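Long-range contacts in alpha-1,3-glucanase (Paenibacillus glycanilyticus, PDB 6K0P), which probably hydrolyses alpha-1,3-glucosidic bonds in alpha-1,3-glucan, as a catalytic domain of glycoside hydrolase family 87: residues G61-A72 with V146-K157; Y45-S53 with Y403-P411. The protein carries 1 engineered substitution. One frame throughout, in Å; residues are numbered along the deposited sequence.

Contact 1 (G61-A72 with V146-K157); sequences GEYVEFTLTSPA and VYPAGTKIKIQK
The Phe66 ring receives Ile153 O at its edge, in the ring plane, with CD1 3.5 Å from that oxygen. Ile155 approaches the same ring obliquely, its CG1 3.8 Å from Phe66 CE1. The Tyr63 ring has Gly61 O at its edge. With Tyr63 CG between the backbone N and the carbonyl carbon (chi1 66°), Lys154 CD meets this ring obliquely, 3.7 Å from CG. Strands 63-67 and 152-156 pair antiparallel; Val64 with Ile155 and Phe66 with Ile153 are hydrogen-bonded pairs. Strand 165-173 meets the face of Val64, Phe66, Ile153 and Ile155 through Val167 and Leu170, consistent with a galactose-binding-like beta-sandwich. On the other face Lys152 NZ donates to Thr67 OG1 at 2.7 Å. The Lys152 methylenes pass the Glu65 carboxylate at an angle, with Lys152 CD 3.9 Å from Glu65 CD. Lys152 NZ is 4.7 Å from Glu65 OE1, too far for a salt bridge. A methionine in place of Lys152 would probably leave Thr67 OG1 without this donor and Glu65 without the nearer of two positive charges. Lys154, the other, donates from NZ to Gln156 OE1 at 2.8 Å. Apolar side chains thus join this sheet to that of strand 165-173; polar ones line the other face.

Contact 2 (Y45-S53 with Y403-P411); sequences YAGEASGRS and YGADTLTYP. With CA (calcium ion), chain J.
Arg52 and Asp406 run alongside each other with their ends pointing opposite ways, the guanidinium and carboxylate planes 80° apart. They therefore meet through a single pair of atoms, not as two flat groups edge to edge. Arg52 NE donates to Asp406 OD1 at 2.9 Å in a salt bridge. It arrives on the anti side of the carboxylate, somewhat out of its plane, and the bond is bent (134° at the hydrogen). The other carboxylate oxygen is gripped by the backbone: Gly51 N lies 2.8 Å from Asp406 OD2 and comes from above the carboxylate plane. A water also donates to OD2 and to Ser50 OG. The Arg52 chain bends at chi2 (-65°), which brings its guanidinium close to 403-411. There NH2 donates to Thr407 O at 2.9 Å, from above the carbonyl plane. NH1 turns back to its own loop and donates to Gly47 O at 2.9 Å. Leu408 lies roughly perpendicular to Glu48, with CD1 3.9 Å from Glu48 OE2; that oxygen accepts from Gly43 N. Leu408 CD2 lies 3.7 Å from Gly47 O. The loop 45-53 also supplies Ser50 O and Ser53 O to the calcium ion, whose site is completed by Glu23, Glu25 and Asp168. The contact ties this loop of the N-terminal domain to the parallel beta-helix. Arg441 makes a second salt bridge to Asp406 OD1. Two arginines at OD1, and Gly51 N with a water at OD2, contact this buried carboxylate, which would probably stabilise its negative charge.

How the contacts relate
Contact 1 is nested in sequence inside the long loop closed by contact 2. The two do not touch: their centres are 24 Å apart and their nearest atoms about 9 Å. Contact 1 is within one domain, contact 2 between two. The calcium ion takes two backbone oxygens from contact 2 and lies about 8 Å from the side chain of Phe66 in contact 1, without touching it. One of three bound glycans lies about 13 Å from the side chain of Ile155, probably in the pocket that includes Asn102 and Ser104 of strand 96-104. The other two lie in the beta-helix domain. One is by Ala330, probably the engineered residue, and probably marks the active site.

Contact 1 (G61-A72 with V146-K157)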
loop_
_atom_site.group_PDB
_atom_site.type_symbol
_atom_site.label_atom_id
_atom_site.label_comp_id
_atom_site.label_asym_id
_atom_site.label_seq_id
_atom_site.Cartn_x
_atom_site.Cartn_y
_atom_site.Cartn_z
ATOM N N GLY A 61 -25.226 17.228 14.422
ATOM C CA GLY A 61 -26.266 16.243 14.226
ATOM C C GLY A 61 -26.138 15.427 12.958
ATOM O O GLY A 61 -26.881 14.454 12.791
ATOM N N GLU A 62 -25.226 15.785 12.054
ATOM C CA GLU A 62 -25.030 14.983 10.854
ATOM C C GLU A 62 -24.258 13.713 11.191
ATOM O O GLU A 62 -23.344 13.721 12.019
ATOM C CB GLU A 62 -24.351 15.794 9.747
ATOM C CG GLU A 62 -25.311 16.839 9.177
ATOM C CD GLU A 62 -24.818 17.538 7.930
ATOM O OE1 GLU A 62 -23.752 17.183 7.382
ATOM O OE2 GLU A 62 -25.541 18.461 7.492
ATOM N N TYR A 63 -24.661 12.609 10.573
ATOM C CA TYR A 63 -24.141 11.301 10.941
ATOM C C TYR A 63 -24.075 10.424 9.702
ATOM O O TYR A 63 -24.728 10.687 8.687
ATOM C CB TYR A 63 -25.055 10.611 11.973
ATOM C CG TYR A 63 -26.410 10.260 11.400
ATOM C CD1 TYR A 63 -27.451 11.174 11.424
ATOM C CD2 TYR A 63 -26.630 9.037 10.782
ATOM C CE1 TYR A 63 -28.687 10.868 10.864
ATOM C CE2 TYR A 63 -27.859 8.725 10.218
ATOM C CZ TYR A 63 -28.874 9.649 10.259
ATOM O OH TYR A 63 -30.099 9.333 9.703
ATOM N N VAL A 64 -23.315 9.341 9.811
ATOM C CA VAL A 64 -23.437 8.213 8.899
ATOM C C VAL A 64 -23.530 6.957 9.751
ATOM O O VAL A 64 -22.781 6.808 10.723
ATOM C CB VAL A 64 -22.283 8.146 7.876
ATOM C CG1 VAL A 64 -20.934 8.307 8.561
ATOM C CG2 VAL A 64 -22.356 6.846 7.077
ATOM N N GLU A 65 -24.480 6.084 9.423
ATOM C CA GLU A 65 -24.796 4.923 10.253
ATOM C C GLU A 65 -24.290 3.664 9.564
ATOM O O GLU A 65 -24.800 3.281 8.502
ATOM C CB GLU A 65 -26.306 4.845 10.463
ATOM C CG GLU A 65 -26.740 3.706 11.374
ATOM C CD GLU A 65 -28.239 3.684 11.570
ATOM O OE1 GLU A 65 -28.964 3.367 10.600
ATOM O OE2 GLU A 65 -28.691 4.004 12.684
ATOM N N PHE A 66 -23.300 3.010 10.178
ATOM C CA PHE A 66 -22.804 1.718 9.730
ATOM C C PHE A 66 -23.535 0.607 10.474
ATOM O O PHE A 66 -24.100 0.814 11.550
ATOM C CB PHE A 66 -21.310 1.570 10.047
ATOM C CG PHE A 66 -20.418 2.552 9.342
ATOM C CD1 PHE A 66 -20.208 3.814 9.862
ATOM C CD2 PHE A 66 -19.753 2.194 8.177
ATOM C CE1 PHE A 66 -19.374 4.721 9.224
ATOM C CE2 PHE A 66 -18.919 3.091 7.538
ATOM C CZ PHE A 66 -18.725 4.352 8.064
ATOM N N THR A 67 -23.496 -0.593 9.897
ATOM C CA THR A 67 -24.020 -1.786 10.555
ATOM C C THR A 67 -22.924 -2.840 10.591
ATOM O O THR A 67 -22.384 -3.217 9.546
ATOM C CB THR A 67 -25.253 -2.327 9.828
ATOM O OG1 THR A 67 -26.260 -1.308 9.786
ATOM C CG2 THR A 67 -25.813 -3.541 10.566
ATOM N N LEU A 68 -22.584 -3.307 11.785
ATOM C CA LEU A 68 -21.530 -4.308 11.881
ATOM C C LEU A 68 -21.941 -5.594 11.174
ATOM O O LEU A 68 -23.082 -6.053 11.289
ATOM C CB LEU A 68 -21.232 -4.616 13.347
ATOM C CG LEU A 68 -20.625 -3.502 14.198
ATOM C CD1 LEU A 68 -20.267 -4.058 15.572
ATOM C CD2 LEU A 68 -19.395 -2.926 13.529
ATOM N N THR A 69 -20.998 -6.178 10.438
ATOM C CA THR A 69 -21.181 -7.503 9.859
ATOM C C THR A 69 -20.385 -8.575 10.589
ATOM O O THR A 69 -20.515 -9.763 10.257
ATOM C CB THR A 69 -20.840 -7.504 8.372
ATOM O OG1 THR A 69 -19.510 -7.011 8.183
ATOM C CG2 THR A 69 -21.815 -6.614 7.620
ATOM N N SER A 70 -19.576 -8.184 11.569
ATOM C CA SER A 70 -18.872 -9.075 12.484
ATOM C C SER A 70 -18.770 -8.356 13.819
ATOM O O SER A 70 -18.866 -7.125 13.870
ATOM C CB SER A 70 -17.461 -9.401 11.968
ATOM O OG SER A 70 -17.516 -10.127 10.753
ATOM N N PRO A 71 -18.574 -9.085 14.920
ATOM C CA PRO A 71 -18.466 -8.421 16.229
ATOM C C PRO A 71 -17.259 -7.494 16.263
ATOM O O PRO A 71 -16.264 -7.728 15.581
ATOM C CB PRO A 71 -18.287 -9.587 17.210
ATOM C CG PRO A 71 -18.882 -10.781 16.486
ATOM C CD PRO A 71 -18.573 -10.558 15.038
ATOM N N ALA A 72 -17.351 -6.432 17.066
ATOM C CA ALA A 72 -16.247 -5.477 17.120
ATOM C C ALA A 72 -16.190 -4.764 18.462
ATOM O O ALA A 72 -17.218 -4.357 19.001
ATOM C CB ALA A 72 -16.373 -4.428 16.004
ATOM N N VAL A 146 -17.542 -5.602 23.423
ATOM C CA VAL A 146 -17.647 -6.211 22.103
ATOM C C VAL A 146 -19.103 -6.082 21.667
ATOM O O VAL A 146 -20.008 -6.620 22.321
ATOM C CB VAL A 146 -17.210 -7.686 22.128
ATOM C CG1 VAL A 146 -17.458 -8.334 20.775
ATOM C CG2 VAL A 146 -15.743 -7.816 22.511
ATOM N N TYR A 147 -19.336 -5.361 20.580
ATOM C CA TYR A 147 -20.678 -5.203 20.024
ATOM C C TYR A 147 -20.927 -6.272 18.960
ATOM O O TYR A 147 -20.039 -6.576 18.163
ATOM C CB TYR A 147 -20.838 -3.791 19.441
ATOM C CG TYR A 147 -20.797 -2.764 20.559
ATOM C CD1 TYR A 147 -21.947 -2.449 21.274
ATOM C CD2 TYR A 147 -19.603 -2.168 20.946
ATOM C CE1 TYR A 147 -21.922 -1.560 22.307
ATOM C CE2 TYR A 147 -19.565 -1.271 21.996
ATOM C CZ TYR A 147 -20.730 -0.969 22.677
ATOM O OH TYR A 147 -20.713 -0.082 23.737
ATOM N N PRO A 148 -22.099 -6.905 18.937
ATOM C CA PRO A 148 -22.325 -8.007 18.000
ATOM C C PRO A 148 -22.554 -7.508 16.581
ATOM O O PRO A 148 -22.841 -6.335 16.336
ATOM C CB PRO A 148 -23.595 -8.673 18.544
ATOM C CG PRO A 148 -24.312 -7.574 19.242
ATOM C CD PRO A 148 -23.247 -6.681 19.830
ATOM N N ALA A 149 -22.402 -8.430 15.631
ATOM C CA ALA A 149 -22.828 -8.146 14.271
ATOM C C ALA A 149 -24.287 -7.715 14.300
ATOM O O ALA A 149 -25.077 -8.203 15.115
ATOM C CB ALA A 149 -22.665 -9.396 13.406
ATOM N N GLY A 150 -24.629 -6.752 13.441
ATOM C CA GLY A 150 -25.943 -6.143 13.448
ATOM C C GLY A 150 -26.060 -4.875 14.268
ATOM O O GLY A 150 -27.061 -4.158 14.138
ATOM N N THR A 151 -25.080 -4.575 15.121
ATOM C CA THR A 151 -25.103 -3.316 15.858
ATOM C C THR A 151 -25.008 -2.150 14.883
ATOM O O THR A 151 -24.233 -2.194 13.920
ATOM C CB THR A 151 -23.893 -3.259 16.803
ATOM O OG1 THR A 151 -23.933 -4.358 17.722
ATOM C CG2 THR A 151 -23.869 -1.961 17.595
ATOM N N LYS A 152 -25.796 -1.101 15.140
ATOM C CA LYS A 152 -25.683 0.153 14.397
ATOM C C LYS A 152 -24.572 0.984 15.028
ATOM O O LYS A 152 -24.688 1.414 16.180
ATOM C CB LYS A 152 -26.993 0.936 14.452
ATOM C CG LYS A 152 -28.164 0.274 13.743
ATOM C CD LYS A 152 -27.827 -0.114 12.324
ATOM C CE LYS A 152 -29.101 -0.337 11.503
ATOM N NZ LYS A 152 -28.914 -1.375 10.455
ATOM N N ILE A 153 -23.500 1.215 14.277
ATOM C CA ILE A 153 -22.388 2.045 14.722
ATOM C C ILE A 153 -22.482 3.345 13.942
ATOM O O ILE A 153 -22.262 3.370 12.723
ATOM C CB ILE A 153 -21.035 1.357 14.508
ATOM C CG1 ILE A 153 -20.926 0.087 15.367
ATOM C CG2 ILE A 153 -19.890 2.327 14.815
ATOM C CD1 ILE A 153 -20.929 0.345 16.870
ATOM N N LYS A 154 -22.845 4.416 14.635
ATOM C CA LYS A 154 -23.088 5.704 14.001
ATOM C C LYS A 154 -21.905 6.620 14.289
ATOM O O LYS A 154 -21.454 6.721 15.434
ATOM C CB LYS A 154 -24.397 6.289 14.535
ATOM C CG LYS A 154 -24.764 7.643 13.979
ATOM C CD LYS A 154 -26.195 8.037 14.376
ATOM C CE LYS A 154 -26.361 8.111 15.886
ATOM N NZ LYS A 154 -27.533 8.994 16.199
ATOM N N ILE A 155 -21.374 7.250 13.242
ATOM C CA ILE A 155 -20.373 8.299 13.378
ATOM C C ILE A 155 -21.132 9.604 13.240
ATOM O O ILE A 155 -21.774 9.833 12.211
ATOM C CB ILE A 155 -19.298 8.183 12.290
ATOM C CG1 ILE A 155 -18.661 6.791 12.309
ATOM C CG2 ILE A 155 -18.246 9.275 12.461
ATOM C CD1 ILE A 155 -17.985 6.437 13.640
ATOM N N GLN A 156 -21.093 10.445 14.270
ATOM C CA GLN A 156 -21.949 11.623 14.315
ATOM C C GLN A 156 -21.167 12.828 14.811
ATOM O O GLN A 156 -20.359 12.727 15.743
ATOM C CB GLN A 156 -23.154 11.367 15.228
ATOM C CG GLN A 156 -24.131 12.527 15.353
ATOM C CD GLN A 156 -25.449 12.081 15.944
ATOM O OE1 GLN A 156 -26.196 11.340 15.312
ATOM N NE2 GLN A 156 -25.740 12.526 17.162
ATOM N N LYS A 157 -21.423 13.972 14.184
ATOM C CA LYS A 157 -20.764 15.224 14.542
ATOM C C LYS A 157 -21.642 15.948 15.552
ATOM O O LYS A 157 -22.649 16.561 15.188
ATOM C CB LYS A 157 -20.541 16.064 13.288
ATOM C CG LYS A 157 -19.300 16.941 13.348
ATOM C CD LYS A 157 -19.106 17.723 12.045
ATOM C CE LYS A 157 -20.006 18.941 12.009
ATOM N NZ LYS A 157 -19.653 19.964 13.032
HETATM O O HOH W 1 -28.583 13.333 14.496
#

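Contact 2 (Y45-S53 with Y403-P411)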
loop_
_atom_site.group_PDB
_atom_site.type_symbol
_atom_site.label_atom_id
_atom_site.label_comp_id
_atom_site.label_asym_id
_atom_site.label_seq_id
_atom_site.Cartn_x
_atom_site.Cartn_y
_atom_site.Cartn_z
ATOM N N TYR A 45 -11.398 15.519 -2.240
ATOM C CA TYR A 45 -11.920 14.666 -1.169
ATOM C C TYR A 45 -12.646 13.427 -1.683
ATOM O O TYR A 45 -12.738 12.436 -0.951
ATOM C CB TYR A 45 -12.798 15.467 -0.190
ATOM C CG TYR A 45 -11.995 16.486 0.591
ATOM C CD1 TYR A 45 -11.104 16.095 1.595
ATOM C CD2 TYR A 45 -12.096 17.835 0.293
ATOM C CE1 TYR A 45 -10.347 17.033 2.279
ATOM C CE2 TYR A 45 -11.346 18.782 0.977
ATOM C CZ TYR A 45 -10.483 18.372 1.971
ATOM O OH TYR A 45 -9.740 19.329 2.631
ATOM N N ALA A 46 -13.182 13.450 -2.908
ATOM C CA ALA A 46 -13.718 12.219 -3.482
ATOM C C ALA A 46 -12.610 11.406 -4.128
ATOM O O ALA A 46 -12.460 10.206 -3.851
ATOM C CB ALA A 46 -14.804 12.531 -4.517
ATOM N N GLY A 47 -11.807 12.060 -4.970
ATOM C CA GLY A 47 -10.780 11.347 -5.715
ATOM C C GLY A 47 -9.796 10.598 -4.842
ATOM O O GLY A 47 -9.258 9.571 -5.260
ATOM N N GLU A 48 -9.549 11.088 -3.629
ATOM C CA GLU A 48 -8.592 10.458 -2.723
ATOM C C GLU A 48 -9.231 9.493 -1.738
ATOM O O GLU A 48 -8.511 8.875 -0.948
ATOM C CB GLU A 48 -7.782 11.513 -1.966
ATOM C CG GLU A 48 -6.856 12.324 -2.871
ATOM C CD GLU A 48 -5.731 12.994 -2.112
ATOM O OE1 GLU A 48 -5.628 12.792 -0.885
ATOM O OE2 GLU A 48 -4.936 13.720 -2.752
ATOM N N ALA A 49 -10.549 9.366 -1.749
ATOM C CA ALA A 49 -11.235 8.481 -0.823
ATOM C C ALA A 49 -11.212 7.038 -1.321
ATOM O O ALA A 49 -11.145 6.766 -2.523
ATOM C CB ALA A 49 -12.695 8.921 -0.663
ATOM N N SER A 50 -11.241 6.106 -0.369
ATOM C CA SER A 50 -11.539 4.717 -0.694
ATOM C C SER A 50 -12.901 4.635 -1.378
ATOM O O SER A 50 -13.878 5.230 -0.919
ATOM C CB SER A 50 -11.550 3.907 0.601
ATOM O OG SER A 50 -11.654 2.514 0.341
ATOM N N GLY A 51 -12.960 3.913 -2.493
ATOM C CA GLY A 51 -14.183 3.888 -3.272
ATOM C C GLY A 51 -14.460 5.163 -4.029
ATOM O O GLY A 51 -15.528 5.281 -4.636
ATOM N N ARG A 52 -13.521 6.113 -4.010
ATOM C CA ARG A 52 -13.679 7.429 -4.624
ATOM C C ARG A 52 -14.873 8.195 -4.066
ATOM O O ARG A 52 -15.414 9.077 -4.736
ATOM C CB ARG A 52 -13.700 7.381 -6.157
ATOM C CG ARG A 52 -12.571 6.537 -6.734
ATOM C CD ARG A 52 -11.181 7.136 -6.451
ATOM N NE ARG A 52 -10.173 6.267 -7.054
ATOM C CZ ARG A 52 -9.018 6.678 -7.579
ATOM N NH1 ARG A 52 -8.667 7.962 -7.559
ATOM N NH2 ARG A 52 -8.203 5.784 -8.125
ATOM N N SER A 53 -15.276 7.896 -2.829
ATOM C CA SER A 53 -16.354 8.654 -2.211
ATOM C C SER A 53 -16.230 8.620 -0.692
ATOM O O SER A 53 -15.641 7.710 -0.107
ATOM C CB SER A 53 -17.723 8.123 -2.655
ATOM O OG SER A 53 -18.787 8.845 -2.047
ATOM N N TYR A 403 -5.221 -7.996 -4.025
ATOM C CA TYR A 403 -6.269 -6.998 -4.176
ATOM C C TYR A 403 -5.607 -5.630 -4.190
ATOM O O TYR A 403 -4.870 -5.286 -3.258
ATOM C CB TYR A 403 -7.295 -7.065 -3.038
ATOM C CG TYR A 403 -8.384 -6.035 -3.242
ATOM C CD1 TYR A 403 -9.365 -6.223 -4.209
ATOM C CD2 TYR A 403 -8.399 -4.855 -2.515
ATOM C CE1 TYR A 403 -10.353 -5.275 -4.425
ATOM C CE2 TYR A 403 -9.388 -3.899 -2.721
ATOM C CZ TYR A 403 -10.357 -4.117 -3.677
ATOM O OH TYR A 403 -11.339 -3.176 -3.892
ATOM N N GLY A 404 -5.850 -4.863 -5.234
ATOM C CA GLY A 404 -5.366 -3.491 -5.300
ATOM C C GLY A 404 -6.484 -2.549 -5.685
ATOM O O GLY A 404 -7.341 -2.893 -6.494
ATOM N N ALA A 405 -6.467 -1.348 -5.102
ATOM C CA ALA A 405 -7.562 -0.424 -5.385
ATOM C C ALA A 405 -7.157 1.016 -5.112
ATOM O O ALA A 405 -6.348 1.300 -4.221
ATOM C CB ALA A 405 -8.834 -0.764 -4.592
ATOM N N ASP A 406 -7.751 1.922 -5.894
ATOM C CA ASP A 406 -7.735 3.358 -5.610
ATOM C C ASP A 406 -6.313 3.923 -5.570
ATOM O O ASP A 406 -5.848 4.453 -4.561
ATOM C CB ASP A 406 -8.553 3.677 -4.351
ATOM C CG ASP A 406 -10.024 3.408 -4.553
ATOM O OD1 ASP A 406 -10.540 3.811 -5.617
ATOM O OD2 ASP A 406 -10.652 2.783 -3.668
ATOM N N THR A 407 -5.631 3.802 -6.708
ATOM C CA THR A 407 -4.333 4.431 -6.904
ATOM C C THR A 407 -4.517 5.881 -7.340
ATOM O O THR A 407 -5.347 6.184 -8.204
ATOM C CB THR A 407 -3.596 3.695 -8.017
ATOM O OG1 THR A 407 -4.487 3.548 -9.122
ATOM C CG2 THR A 407 -3.185 2.303 -7.539
ATOM N N LEU A 408 -3.713 6.781 -6.765
ATOM C CA LEU A 408 -3.833 8.185 -7.148
ATOM C C LEU A 408 -3.175 8.509 -8.486
ATOM O O LEU A 408 -3.684 9.368 -9.212
ATOM C CB LEU A 408 -3.289 9.102 -6.056
ATOM C CG LEU A 408 -4.113 9.119 -4.772
ATOM C CD1 LEU A 408 -3.628 10.250 -3.873
ATOM C CD2 LEU A 408 -5.615 9.258 -5.052
ATOM N N THR A 409 -2.034 7.878 -8.827
ATOM C CA THR A 409 -1.234 8.340 -9.965
ATOM C C THR A 409 -0.719 7.264 -10.917
ATOM O O THR A 409 -0.038 7.619 -11.884
ATOM C CB THR A 409 0.000 9.137 -9.499
ATOM O OG1 THR A 409 0.891 8.252 -8.804
ATOM C CG2 THR A 409 -0.379 10.300 -8.600
ATOM N N TYR A 410 -0.991 5.974 -10.684
ATOM C CA TYR A 410 -0.191 4.980 -11.403
ATOM C C TYR A 410 -0.944 3.643 -11.439
ATOM O O TYR A 410 -2.063 3.552 -10.910
ATOM C CB TYR A 410 1.159 4.906 -10.670
ATOM C CG TYR A 410 2.411 4.820 -11.532
ATOM C CD1 TYR A 410 2.594 5.689 -12.595
ATOM C CD2 TYR A 410 3.385 3.847 -11.304
ATOM C CE1 TYR A 410 3.724 5.635 -13.377
ATOM C CE2 TYR A 410 4.528 3.789 -12.088
ATOM C CZ TYR A 410 4.691 4.680 -13.122
ATOM O OH TYR A 410 5.830 4.597 -13.889
ATOM N N PRO A 411 -0.390 2.600 -12.067
ATOM C CA PRO A 411 -1.127 1.339 -12.215
ATOM C C PRO A 411 -1.424 0.644 -10.897
ATOM O O PRO A 411 -0.799 0.892 -9.859
ATOM C CB PRO A 411 -0.157 0.469 -13.026
ATOM C CG PRO A 411 0.631 1.436 -13.812
ATOM C CD PRO A 411 0.827 2.603 -12.897
HETATM CA CA CA J . -15.257 5.630 0.969
HETATM O O HOH W 2 -9.836 0.975 -1.790
HETATM O O HOH W 3 -6.461 9.539 -8.634
#